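Side-chain contacts in trimethylamine-N-oxide reductase (Haemophilus influenzae, PDB 7L5I), which probably reduces trimethylamine N-oxide or related oxides at a molybdenum centre held by two molybdopterin guanine dinucleotides, as in other enzymes of the DMSO reductase family: residues I717-S722 / Q726-A731; T281-G286 / E305-K310; N511-A516 / P586-F591. All blocks are in the same frame, centred on the assembly; numbering follows the deposited sequence.

Contact 1 (717-722 with 726-731) is a buried beta hairpin and the polar one of the three: backbone hydrogen bonds set its register, and an arginine-glutamine bond crosses one face. Contacts 2 and 3 join elements through hydrocarbon alone. Contact 2 (281-286 with 305-310) is a small, partly buried meeting of two helix ends near the surface, whereas contact 3 (511-516 with 586-591) buries a leucine of a strand against two phenylalanines of a helix. They share no elements and do not touch: the centres of contacts 1 and 2 lie about 43 Å apart, and contact 3 is across the chain's centre from both.

Contact 1 (I717-S722 / Q726-A731); sequences IVRIHS and QVLAGA
In the antiparallel beta hairpin of strands 717-721 and 726-733, Val718 faces Ala729 and Ile720 faces Val727 as hydrogen-bonded pairs. Val718 N reaches Ala729 O at 2.8 Å and Ile720 N reaches Val727 O at 2.9 Å; each pair also has the return bond. On the face of these residues, Ile720 CD1 lies 3.8 Å from Ala729 CB, while Val727 CG2 rests against Ile720 CB at 4.0 Å. Val700 of strand 699-702 covers Val718, Ile720 and Ala729 within the curled sheet of the dinucleotide-binding domain, a beta barrel in relatives of this enzyme. The other face is partly polar. The chain of Arg719 turns at chi3 (72°), which brings NH1 across to Gln726 OE1 for a bond of 2.6 Å. This bond is far from straight (133° at the hydrogen): the nitrogen stands above the amide plane, and guanidinium and amide are nearly perpendicular (87°). His721 CD2 lies over one face of the guanidinium near its rim. The Leu728 tip, CD2, comes alongside Arg719 CB at 4.1 Å. Glu794 of the adjoining strand 790-795 forms a salt bridge with Arg719 NE.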
ATOM      1  N   ILE A 717     -14.103  12.696  22.155  1.00 22.33           N
ATOM      2  CA  ILE A 717     -13.789  13.247  20.849  1.00 18.19           C
ATOM      3  C   ILE A 717     -12.698  14.295  21.007  1.00 21.86           C
ATOM      4  O   ILE A 717     -12.691  15.078  21.971  1.00 18.50           O
ATOM      5  CB  ILE A 717     -15.042  13.828  20.185  1.00 20.19           C
ATOM      6  CG1 ILE A 717     -16.060  12.711  19.941  1.00 25.61           C
ATOM      7  CG2 ILE A 717     -14.695  14.464  18.843  1.00 21.69           C
ATOM      8  CD1 ILE A 717     -17.414  13.199  19.484  1.00 31.85           C
ATOM      9  N   VAL A 718     -11.726  14.256  20.109  1.00 17.09           N
ATOM     10  CA  VAL A 718     -10.626  15.204  20.101  1.00 15.45           C
ATOM     11  C   VAL A 718     -10.501  15.799  18.714  1.00 20.19           C
ATOM     12  O   VAL A 718     -10.914  15.191  17.714  1.00 19.35           O
ATOM     13  CB  VAL A 718      -9.289  14.588  20.536  1.00 18.21           C
ATOM     14  CG1 VAL A 718      -9.420  13.921  21.886  1.00 21.77           C
ATOM     15  CG2 VAL A 718      -8.792  13.570  19.507  1.00 19.66           C
ATOM     16  N   ARG A 719      -9.946  17.004  18.664  1.00 17.29           N
ATOM     17  CA  ARG A 719      -9.539  17.646  17.430  1.00 16.86           C
ATOM     18  C   ARG A 719      -8.023  17.548  17.292  1.00 21.66           C
ATOM     19  O   ARG A 719      -7.276  17.924  18.207  1.00 19.72           O
ATOM     20  CB  ARG A 719      -9.981  19.108  17.388  1.00 20.52           C
ATOM     21  CG  ARG A 719      -9.823  19.742  16.022  1.00 20.60           C
ATOM     22  CD  ARG A 719     -10.412  21.159  15.964  1.00 30.91           C
ATOM     23  NE  ARG A 719      -9.558  22.076  16.714  1.00 34.12           N
ATOM     24  CZ  ARG A 719      -8.602  22.842  16.184  1.00 39.08           C
ATOM     25  NH1 ARG A 719      -8.374  22.851  14.879  1.00 42.52           N
ATOM     26  NH2 ARG A 719      -7.869  23.616  16.972  1.00 41.54           N
ATOM     27  N   ILE A 720      -7.576  17.013  16.154  1.00 17.27           N
ATOM     28  CA  ILE A 720      -6.165  16.932  15.802  1.00 16.68           C
ATOM     29  C   ILE A 720      -5.922  17.955  14.702  1.00 18.75           C
ATOM     30  O   ILE A 720      -6.710  18.041  13.746  1.00 17.90           O
ATOM     31  CB  ILE A 720      -5.777  15.524  15.327  1.00 14.02           C
ATOM     32  CG1 ILE A 720      -6.300  14.444  16.251  1.00 16.41           C
ATOM     33  CG2 ILE A 720      -4.274  15.414  15.193  1.00 15.37           C
ATOM     34  CD1 ILE A 720      -6.131  13.044  15.661  1.00 18.09           C
ATOM     35  N   HIS A 721      -4.844  18.732  14.814  1.00 16.15           N
ATOM     36  CA  HIS A 721      -4.573  19.671  13.741  1.00 18.84           C
ATOM     37  C   HIS A 721      -3.087  19.840  13.485  1.00 17.84           C
ATOM     38  O   HIS A 721      -2.243  19.635  14.355  1.00 18.61           O
ATOM     39  CB  HIS A 721      -5.218  21.046  13.973  1.00 25.86           C
ATOM     40  CG  HIS A 721      -4.928  21.661  15.311  1.00 26.06           C
ATOM     41  ND1 HIS A 721      -4.130  22.771  15.455  1.00 32.14           N
ATOM     42  CD2 HIS A 721      -5.370  21.349  16.554  1.00 28.34           C
ATOM     43  CE1 HIS A 721      -4.078  23.113  16.731  1.00 34.64           C
ATOM     44  NE2 HIS A 721      -4.824  22.264  17.420  1.00 32.87           N
ATOM     45  N   SER A 722      -2.794  20.144  12.222  1.00 14.84           N
ATOM     46  CA  SER A 722      -1.464  20.392  11.707  1.00 15.87           C
ATOM     47  C   SER A 722      -1.510  21.673  10.906  1.00 17.16           C
ATOM     48  O   SER A 722      -2.569  22.290  10.730  1.00 18.62           O
ATOM     49  CB  SER A 722      -0.971  19.233  10.837  1.00 18.59           C
ATOM     50  OG  SER A 722      -1.650  19.231   9.596  1.00 16.48           O
ATOM     51  N   GLN A 726      -7.259  19.907   9.834  1.00 13.14           N
ATOM     52  CA  GLN A 726      -7.756  19.457  11.123  1.00 16.15           C
ATOM     53  C   GLN A 726      -8.762  18.345  10.915  1.00 16.66           C
ATOM     54  O   GLN A 726      -9.505  18.342   9.933  1.00 17.27           O
ATOM     55  CB  GLN A 726      -8.401  20.626  11.892  1.00 18.25           C
ATOM     56  CG  GLN A 726      -9.020  21.648  11.008  1.00 26.01           C
ATOM     57  CD  GLN A 726      -9.919  22.660  11.740  1.00 39.09           C
ATOM     58  OE1 GLN A 726     -10.074  22.642  12.968  1.00 27.97           O
ATOM     59  NE2 GLN A 726     -10.536  23.537  10.957  1.00 40.89           N
ATOM     60  N   VAL A 727      -8.784  17.403  11.853  1.00 15.77           N
ATOM     61  CA  VAL A 727      -9.730  16.291  11.835  1.00 16.27           C
ATOM     62  C   VAL A 727     -10.255  16.059  13.247  1.00 17.77           C
ATOM     63  O   VAL A 727      -9.626  16.422  14.234  1.00 17.45           O
ATOM     64  CB  VAL A 727      -9.105  14.982  11.280  1.00 14.31           C
ATOM     65  CG1 VAL A 727      -8.354  15.272   9.977  1.00 17.19           C
ATOM     66  CG2 VAL A 727      -8.173  14.335  12.286  1.00 18.00           C
ATOM     67  N   LEU A 728     -11.425  15.439  13.328  1.00 16.03           N
ATOM     68  CA  LEU A 728     -11.924  14.893  14.574  1.00 17.95           C
ATOM     69  C   LEU A 728     -11.584  13.411  14.668  1.00 20.16           C
ATOM     70  O   LEU A 728     -11.562  12.694  13.669  1.00 20.04           O
ATOM     71  CB  LEU A 728     -13.431  15.053  14.694  1.00 15.40           C
ATOM     72  CG  LEU A 728     -13.968  16.477  14.604  1.00 18.97           C
ATOM     73  CD1 LEU A 728     -15.481  16.432  14.750  1.00 20.95           C
ATOM     74  CD2 LEU A 728     -13.311  17.356  15.656  1.00 18.45           C
ATOM     75  N   ALA A 729     -11.325  12.960  15.886  1.00 17.54           N
ATOM     76  CA  ALA A 729     -11.018  11.564  16.152  1.00 15.55           C
ATOM     77  C   ALA A 729     -11.516  11.217  17.543  1.00 19.08           C
ATOM     78  O   ALA A 729     -11.897  12.088  18.323  1.00 19.29           O
ATOM     79  CB  ALA A 729      -9.520  11.311  15.986  1.00 13.66           C
ATOM     80  N   GLY A 730     -11.541   9.923  17.840  1.00 16.96           N
ATOM     81  CA  GLY A 730     -11.953   9.426  19.141  1.00 19.75           C
ATOM     82  C   GLY A 730     -10.758   8.899  19.915  1.00 20.52           C
ATOM     83  O   GLY A 730     -10.007   8.059  19.414  1.00 16.96           O
ATOM     84  N   ALA A 731     -10.612   9.367  21.154  1.00 17.06           N
ATOM     85  CA  ALA A 731      -9.406   9.054  21.905  1.00 16.86           C
ATOM     86  C   ALA A 731      -9.366   7.601  22.339  1.00 18.36           C
ATOM     87  O   ALA A 731     -10.300   7.090  22.964  1.00 19.94           O
ATOM     88  CB  ALA A 731      -9.301   9.951  23.146  1.00 18.77           C
TER

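Contact 2 (T281-G286 / E305-K310); sequences TLVEQG and EYLLGK
Val283 and Leu308 bring the two backbones nearest each other, yet their CA atoms are still 9.0 Å apart, so side chains alone make the contact. Both segments are helix ends. Helix 271-284 closes in a Schellman motif with Gly286, at positive phi, as its C-prime residue: Gly286 N bonds back to Val283 O at 3.1 Å, and Lys287 N bonds to Leu282 O. Helix 300-307 finishes in the same way at Gly309, whose N lies 3.1 Å from Tyr306 O, while the longer-range bond from Lys310 N to Glu305 O is weak. Val283 points its side chain at the second segment and uses both methyls. With CG1 anti to the backbone N (chi1 175°), its branches spread so that each meets a different leucine. CG2 touches Leu307 CD2 at 4.0 Å, the two side chains lying alongside one another and pointing oppositely. CG1 makes a looser approach to Leu308 CD2, at 4.4 Å. Leu307 points toward the 281-286 segment, meets it with CD2 and is buried; Leu308 leaves its backbone to one side, and its end swings nearer the valine. The resulting patch is small and wholly apolar, with Val283 and Leu308 partly exposed at the surface. Met371 of helix 359-372 touches both Val283 and Leu307. Leu307 also packs on Leu276 and Ala279, and Leu308 on His280, so the last turn of helix 300-307 and the leucine after it pack against Leu276, Ala279, His280 and Val283, which follow one another on one side of helix 271-284.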
ATOM      1  N   THR A 281      28.032  -0.119  17.644  1.00 15.66           N
ATOM      2  CA  THR A 281      28.303  -1.099  18.688  1.00 18.02           C
ATOM      3  C   THR A 281      28.921  -2.360  18.100  1.00 16.78           C
ATOM      4  O   THR A 281      29.863  -2.919  18.679  1.00 16.11           O
ATOM      5  CB  THR A 281      27.021  -1.436  19.454  1.00 20.85           C
ATOM      6  OG1 THR A 281      26.409  -0.239  19.949  1.00 17.12           O
ATOM      7  CG2 THR A 281      27.336  -2.343  20.665  1.00 18.52           C
ATOM      8  N   LEU A 282      28.424  -2.830  16.941  1.00 14.30           N
ATOM      9  CA  LEU A 282      29.046  -4.011  16.344  1.00 13.75           C
ATOM     10  C   LEU A 282      30.541  -3.791  16.130  1.00 17.23           C
ATOM     11  O   LEU A 282      31.354  -4.684  16.392  1.00 19.52           O
ATOM     12  CB  LEU A 282      28.400  -4.354  15.010  1.00 16.17           C
ATOM     13  CG  LEU A 282      26.947  -4.803  15.087  1.00 15.44           C
ATOM     14  CD1 LEU A 282      26.456  -4.983  13.663  1.00 16.28           C
ATOM     15  CD2 LEU A 282      26.798  -6.062  15.884  1.00 18.45           C
ATOM     16  N   VAL A 283      30.910  -2.637  15.578  1.00 16.53           N
ATOM     17  CA  VAL A 283      32.319  -2.361  15.301  1.00 15.12           C
ATOM     18  C   VAL A 283      33.104  -2.307  16.604  1.00 18.67           C
ATOM     19  O   VAL A 283      34.163  -2.934  16.737  1.00 19.33           O
ATOM     20  CB  VAL A 283      32.456  -1.052  14.494  1.00 20.42           C
ATOM     21  CG1 VAL A 283      33.902  -0.690  14.309  1.00 19.77           C
ATOM     22  CG2 VAL A 283      31.809  -1.213  13.136  1.00 20.79           C
ATOM     23  N   GLU A 284      32.573  -1.574  17.593  1.00 17.28           N
ATOM     24  CA  GLU A 284      33.230  -1.398  18.894  1.00 20.22           C
ATOM     25  C   GLU A 284      33.476  -2.722  19.608  1.00 21.64           C
ATOM     26  O   GLU A 284      34.467  -2.850  20.334  1.00 23.48           O
ATOM     27  CB  GLU A 284      32.352  -0.478  19.748  1.00 23.08           C
ATOM     28  CG  GLU A 284      32.796  -0.154  21.152  1.00 51.81           C
ATOM     29  CD  GLU A 284      31.820   0.810  21.840  1.00 63.88           C
ATOM     30  OE1 GLU A 284      30.855   0.341  22.492  1.00 54.08           O
ATOM     31  OE2 GLU A 284      32.005   2.040  21.699  1.00 59.01           O
ATOM     32  N   GLN A 285      32.601  -3.708  19.411  1.00 18.14           N
ATOM     33  CA  GLN A 285      32.699  -5.019  20.055  1.00 17.89           C
ATOM     34  C   GLN A 285      33.217  -6.116  19.134  1.00 18.08           C
ATOM     35  O   GLN A 285      33.216  -7.296  19.526  1.00 18.41           O
ATOM     36  CB  GLN A 285      31.343  -5.426  20.618  1.00 18.26           C
ATOM     37  CG  GLN A 285      30.863  -4.428  21.647  1.00 23.12           C
ATOM     38  CD  GLN A 285      29.675  -4.893  22.456  1.00 22.79           C
ATOM     39  OE1 GLN A 285      29.158  -5.987  22.255  1.00 24.62           O
ATOM     40  NE2 GLN A 285      29.241  -4.052  23.392  1.00 23.35           N
ATOM     41  N   GLY A 286      33.681  -5.761  17.941  1.00 17.86           N
ATOM     42  CA  GLY A 286      34.204  -6.758  17.023  1.00 22.48           C
ATOM     43  C   GLY A 286      33.178  -7.777  16.598  1.00 23.62           C
ATOM     44  O   GLY A 286      33.517  -8.942  16.363  1.00 20.56           O
ATOM     45  N   GLU A 305      33.908   5.370   8.028  1.00 19.74           N
ATOM     46  CA  GLU A 305      34.426   6.675   8.428  1.00 22.85           C
ATOM     47  C   GLU A 305      33.308   7.581   8.931  1.00 23.51           C
ATOM     48  O   GLU A 305      33.509   8.391   9.839  1.00 24.63           O
ATOM     49  CB  GLU A 305      35.131   7.354   7.259  1.00 30.69           C
ATOM     50  CG  GLU A 305      36.421   6.711   6.831  1.00 33.37           C
ATOM     51  CD  GLU A 305      37.212   7.599   5.890  1.00 59.68           C
ATOM     52  OE1 GLU A 305      36.621   8.109   4.908  1.00 56.05           O
ATOM     53  OE2 GLU A 305      38.418   7.804   6.147  1.00 81.60           O
ATOM     54  N   TYR A 306      32.133   7.494   8.313  1.00 22.41           N
ATOM     55  CA  TYR A 306      30.975   8.246   8.795  1.00 24.58           C
ATOM     56  C   TYR A 306      30.500   7.689  10.126  1.00 19.58           C
ATOM     57  O   TYR A 306      30.226   8.429  11.079  1.00 20.06           O
ATOM     58  CB  TYR A 306      29.857   8.181   7.747  1.00 21.37           C
ATOM     59  CG  TYR A 306      28.509   8.694   8.216  1.00 18.59           C
ATOM     60  CD1 TYR A 306      28.255  10.057   8.300  1.00 20.14           C
ATOM     61  CD2 TYR A 306      27.470   7.817   8.511  1.00 20.26           C
ATOM     62  CE1 TYR A 306      27.015  10.538   8.707  1.00 22.25           C
ATOM     63  CE2 TYR A 306      26.227   8.294   8.926  1.00 21.56           C
ATOM     64  CZ  TYR A 306      26.008   9.653   9.004  1.00 21.99           C
ATOM     65  OH  TYR A 306      24.792  10.123   9.398  1.00 22.06           O
ATOM     66  N   LEU A 307      30.407   6.369  10.209  1.00 17.66           N
ATOM     67  CA  LEU A 307      29.938   5.710  11.417  1.00 17.08           C
ATOM     68  C   LEU A 307      30.810   6.050  12.612  1.00 20.90           C
ATOM     69  O   LEU A 307      30.309   6.181  13.736  1.00 20.49           O
ATOM     70  CB  LEU A 307      29.935   4.202  11.179  1.00 21.11           C
ATOM     71  CG  LEU A 307      29.292   3.311  12.221  1.00 21.32           C
ATOM     72  CD1 LEU A 307      27.792   3.522  12.254  1.00 18.28           C
ATOM     73  CD2 LEU A 307      29.625   1.866  11.869  1.00 21.74           C
ATOM     74  N   LEU A 308      32.115   6.177  12.396  1.00 21.10           N
ATOM     75  CA  LEU A 308      33.046   6.444  13.487  1.00 22.63           C
ATOM     76  C   LEU A 308      33.329   7.923  13.702  1.00 25.67           C
ATOM     77  O   LEU A 308      34.148   8.258  14.560  1.00 28.75           O
ATOM     78  CB  LEU A 308      34.381   5.733  13.236  1.00 23.86           C
ATOM     79  CG  LEU A 308      34.341   4.222  13.161  1.00 28.83           C
ATOM     80  CD1 LEU A 308      35.752   3.676  12.999  1.00 36.45           C
ATOM     81  CD2 LEU A 308      33.701   3.664  14.408  1.00 30.13           C
ATOM     82  N   GLY A 309      32.686   8.810  12.963  1.00 25.32           N
ATOM     83  CA  GLY A 309      32.871  10.224  13.207  1.00 27.14           C
ATOM     84  C   GLY A 309      34.143  10.812  12.644  1.00 32.11           C
ATOM     85  O   GLY A 309      34.437  11.984  12.906  1.00 32.70           O
ATOM     86  N   LYS A 310      34.899  10.048  11.861  1.00 30.07           N
ATOM     87  CA  LYS A 310      36.145  10.562  11.305  1.00 35.07           C
ATOM     88  C   LYS A 310      35.881  11.702  10.340  1.00 35.82           C
ATOM     89  O   LYS A 310      36.712  12.602  10.190  1.00 41.84           O
ATOM     90  CB  LYS A 310      36.897   9.424  10.618  1.00 33.13           C
ATOM     91  CG  LYS A 310      37.337   8.333  11.600  1.00 41.52           C
ATOM     92  CD  LYS A 310      37.762   7.057  10.893  1.00 57.58           C
ATOM     93  CE  LYS A 310      38.376   6.043  11.852  1.00 52.15           C
ATOM     94  NZ  LYS A 310      38.381   6.490  13.279  1.00 60.74           N
TER

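Contact 3 (N511-A516 / P586-F591); sequences NDLTMA and PRFDKF
Leu513 meets Phe591 and Phe588 with its two methyls, one for each ring. The tight part is CD2 against Phe591: it comes within 3.5 Å of CE2 and 4.1 Å of CZ, approaching the ring obliquely. The other methyl is more relaxed, with Leu513 CD1 lying 4.3 Å from Phe588 CE1. CG of the leucine stands anti to the carbonyl carbon (chi1 -63°), which carries CD1 and CD2 out to the two rings. The two phenylalanines stand three residues apart, nearly one turn; Phe591 points toward the strand, whereas Phe588 leaves the helix to one side and its end comes nearer. Asp589 and Lys590, on the far side of that turn, are exposed in the isolated molecule and point away from the strand, as one expects of an amphipathic helix. On the strand, Asp512 sends its side chain the other way from Leu513. Its carboxylate bends back to the chain, and OD1 accepts Leu513 N at 2.8 Å on the anti side, 25° out of the carboxylate plane. Asp512 is buried, and the backbone N atoms of Leu150 and His151 also bond to its carboxylate. Trp592, the next residue of helix 588-594, touches Leu513 too, while Phe588 packs on helix 563-580 and Phe591 on Val524 of strand 523-527, so the helix rests on both the sheet holding strand 512-517 and helix 563-580.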
ATOM      1  N   ASN A 511     -18.042 -12.679 -12.878  1.00 11.74           N
ATOM      2  CA  ASN A 511     -17.240 -13.900 -12.840  1.00 10.97           C
ATOM      3  C   ASN A 511     -15.775 -13.574 -13.119  1.00 11.95           C
ATOM      4  O   ASN A 511     -15.481 -12.768 -14.006  1.00 11.87           O
ATOM      5  CB  ASN A 511     -17.697 -14.916 -13.893  1.00 14.40           C
ATOM      6  CG  ASN A 511     -19.115 -15.390 -13.691  1.00 14.26           C
ATOM      7  OD1 ASN A 511     -19.408 -16.088 -12.727  1.00 14.44           O
ATOM      8  ND2 ASN A 511     -20.010 -15.018 -14.609  1.00 20.20           N
ATOM      9  N   ASP A 512     -14.862 -14.236 -12.412  1.00 11.81           N
ATOM     10  CA  ASP A 512     -13.436 -13.923 -12.539  1.00 12.85           C
ATOM     11  C   ASP A 512     -12.596 -15.067 -11.970  1.00 12.11           C
ATOM     12  O   ASP A 512     -13.109 -16.116 -11.565  1.00 12.21           O
ATOM     13  CB  ASP A 512     -13.121 -12.600 -11.845  1.00 13.28           C
ATOM     14  CG  ASP A 512     -12.044 -11.780 -12.573  1.00 16.35           C
ATOM     15  OD1 ASP A 512     -11.173 -12.364 -13.259  1.00 15.98           O
ATOM     16  OD2 ASP A 512     -12.066 -10.533 -12.411  1.00 15.98           O
ATOM     17  N   LEU A 513     -11.274 -14.878 -12.021  1.00 12.71           N
ATOM     18  CA  LEU A 513     -10.293 -15.811 -11.491  1.00 10.39           C
ATOM     19  C   LEU A 513      -9.214 -15.013 -10.784  1.00 12.98           C
ATOM     20  O   LEU A 513      -8.923 -13.880 -11.167  1.00 13.74           O
ATOM     21  CB  LEU A 513      -9.578 -16.617 -12.588  1.00 14.32           C
ATOM     22  CG  LEU A 513     -10.390 -17.553 -13.466  1.00 16.49           C
ATOM     23  CD1 LEU A 513      -9.576 -17.880 -14.698  1.00 17.09           C
ATOM     24  CD2 LEU A 513     -10.708 -18.778 -12.659  1.00 18.50           C
ATOM     25  N   THR A 514      -8.618 -15.610  -9.754  1.00 12.09           N
ATOM     26  CA  THR A 514      -7.430 -15.055  -9.114  1.00 12.60           C
ATOM     27  C   THR A 514      -6.584 -16.205  -8.578  1.00 13.95           C
ATOM     28  O   THR A 514      -6.873 -17.383  -8.812  1.00 13.67           O
ATOM     29  CB  THR A 514      -7.812 -14.014  -8.029  1.00 15.23           C
ATOM     30  OG1 THR A 514      -6.618 -13.319  -7.576  1.00 14.47           O
ATOM     31  CG2 THR A 514      -8.490 -14.673  -6.835  1.00 14.80           C
ATOM     32  N   MET A 515      -5.464 -15.855  -7.949  1.00 15.82           N
ATOM     33  CA  MET A 515      -4.561 -16.828  -7.366  1.00 16.57           C
ATOM     34  C   MET A 515      -4.403 -16.573  -5.877  1.00 17.47           C
ATOM     35  O   MET A 515      -4.510 -15.425  -5.415  1.00 15.09           O
ATOM     36  CB  MET A 515      -3.130 -16.762  -7.940  1.00 19.49           C
ATOM     37  CG  MET A 515      -2.956 -16.719  -9.408  1.00 28.85           C
ATOM     38  SD  MET A 515      -2.881 -18.342 -10.137  1.00 22.56           S
ATOM     39  CE  MET A 515      -1.724 -19.375  -9.216  1.00 21.99           C
ATOM     40  N   ALA A 516      -4.105 -17.639  -5.152  1.00 14.74           N
ATOM     41  CA  ALA A 516      -3.628 -17.551  -3.782  1.00 13.88           C
ATOM     42  C   ALA A 516      -2.204 -17.031  -3.803  1.00 15.76           C
ATOM     43  O   ALA A 516      -1.319 -17.646  -4.408  1.00 16.86           O
ATOM     44  CB  ALA A 516      -3.693 -18.914  -3.108  1.00 17.81           C
ATOM     45  N   PRO A 586      -7.374 -29.885 -14.027  1.00 17.09           N
ATOM     46  CA  PRO A 586      -8.608 -30.008 -14.809  1.00 22.04           C
ATOM     47  C   PRO A 586      -8.633 -28.942 -15.885  1.00 21.28           C
ATOM     48  O   PRO A 586      -8.029 -27.878 -15.728  1.00 18.20           O
ATOM     49  CB  PRO A 586      -9.708 -29.773 -13.773  1.00 20.53           C
ATOM     50  CG  PRO A 586      -9.058 -28.923 -12.723  1.00 21.88           C
ATOM     51  CD  PRO A 586      -7.622 -29.394 -12.662  1.00 19.94           C
ATOM     52  N   ARG A 587      -9.346 -29.217 -16.977  1.00 18.39           N
ATOM     53  CA  ARG A 587      -9.596 -28.150 -17.935  1.00 19.53           C
ATOM     54  C   ARG A 587     -10.541 -27.119 -17.318  1.00 17.43           C
ATOM     55  O   ARG A 587     -11.170 -27.353 -16.287  1.00 16.93           O
ATOM     56  CB  ARG A 587     -10.180 -28.698 -19.230  1.00 22.92           C
ATOM     57  CG  ARG A 587      -9.116 -29.275 -20.192  1.00 29.34           C
ATOM     58  CD  ARG A 587      -8.287 -28.169 -20.827  1.00 32.64           C
ATOM     59  NE  ARG A 587      -7.371 -28.665 -21.852  1.00 50.05           N
ATOM     60  CZ  ARG A 587      -6.457 -27.921 -22.472  1.00 49.88           C
ATOM     61  NH1 ARG A 587      -6.314 -26.628 -22.176  1.00 33.93           N
ATOM     62  NH2 ARG A 587      -5.672 -28.473 -23.388  1.00 42.59           N
ATOM     63  N   PHE A 588     -10.649 -25.957 -17.972  1.00 16.98           N
ATOM     64  CA  PHE A 588     -11.401 -24.853 -17.376  1.00 16.39           C
ATOM     65  C   PHE A 588     -12.850 -25.219 -17.080  1.00 13.24           C
ATOM     66  O   PHE A 588     -13.392 -24.834 -16.039  1.00 16.13           O
ATOM     67  CB  PHE A 588     -11.374 -23.646 -18.289  1.00 15.27           C
ATOM     68  CG  PHE A 588     -12.161 -22.484 -17.770  1.00 14.10           C
ATOM     69  CD1 PHE A 588     -11.740 -21.774 -16.669  1.00 17.24           C
ATOM     70  CD2 PHE A 588     -13.334 -22.122 -18.373  1.00 17.28           C
ATOM     71  CE1 PHE A 588     -12.483 -20.691 -16.202  1.00 16.10           C
ATOM     72  CE2 PHE A 588     -14.064 -21.058 -17.909  1.00 19.30           C
ATOM     73  CZ  PHE A 588     -13.636 -20.346 -16.828  1.00 17.95           C
ATOM     74  N   ASP A 589     -13.518 -25.900 -18.007  1.00 16.70           N
ATOM     75  CA  ASP A 589     -14.939 -26.175 -17.815  1.00 19.61           C
ATOM     76  C   ASP A 589     -15.179 -26.943 -16.523  1.00 17.78           C
ATOM     77  O   ASP A 589     -16.120 -26.637 -15.772  1.00 18.04           O
ATOM     78  CB  ASP A 589     -15.479 -26.961 -19.008  1.00 22.19           C
ATOM     79  CG  ASP A 589     -16.937 -27.357 -18.829  1.00 46.73           C
ATOM     80  OD1 ASP A 589     -17.774 -26.441 -18.701  1.00 53.49           O
ATOM     81  OD2 ASP A 589     -17.251 -28.571 -18.806  1.00 49.88           O
ATOM     82  N   LYS A 590     -14.340 -27.943 -16.254  1.00 18.38           N
ATOM     83  CA  LYS A 590     -14.461 -28.751 -15.053  1.00 15.84           C
ATOM     84  C   LYS A 590     -14.092 -27.947 -13.823  1.00 15.24           C
ATOM     85  O   LYS A 590     -14.808 -27.965 -12.809  1.00 15.33           O
ATOM     86  CB  LYS A 590     -13.574 -29.993 -15.196  1.00 20.06           C
ATOM     87  CG  LYS A 590     -13.636 -30.989 -14.066  1.00 23.97           C
ATOM     88  CD  LYS A 590     -12.714 -32.187 -14.408  1.00 32.17           C
ATOM     89  CE  LYS A 590     -13.278 -33.526 -13.979  1.00 45.04           C
ATOM     90  NZ  LYS A 590     -12.761 -34.655 -14.827  1.00 53.21           N
ATOM     91  N   PHE A 591     -12.991 -27.194 -13.894  1.00 13.54           N
ATOM     92  CA  PHE A 591     -12.629 -26.323 -12.773  1.00 12.74           C
ATOM     93  C   PHE A 591     -13.770 -25.379 -12.440  1.00 12.96           C
ATOM     94  O   PHE A 591     -14.120 -25.196 -11.266  1.00 14.32           O
ATOM     95  CB  PHE A 591     -11.354 -25.543 -13.106  1.00 14.23           C
ATOM     96  CG  PHE A 591     -11.069 -24.406 -12.166  1.00 13.33           C
ATOM     97  CD1 PHE A 591     -10.399 -24.606 -10.961  1.00 14.65           C
ATOM     98  CD2 PHE A 591     -11.491 -23.142 -12.492  1.00 15.08           C
ATOM     99  CE1 PHE A 591     -10.171 -23.531 -10.096  1.00 16.15           C
ATOM    100  CE2 PHE A 591     -11.266 -22.074 -11.654  1.00 17.81           C
ATOM    101  CZ  PHE A 591     -10.598 -22.270 -10.454  1.00 15.00           C
TER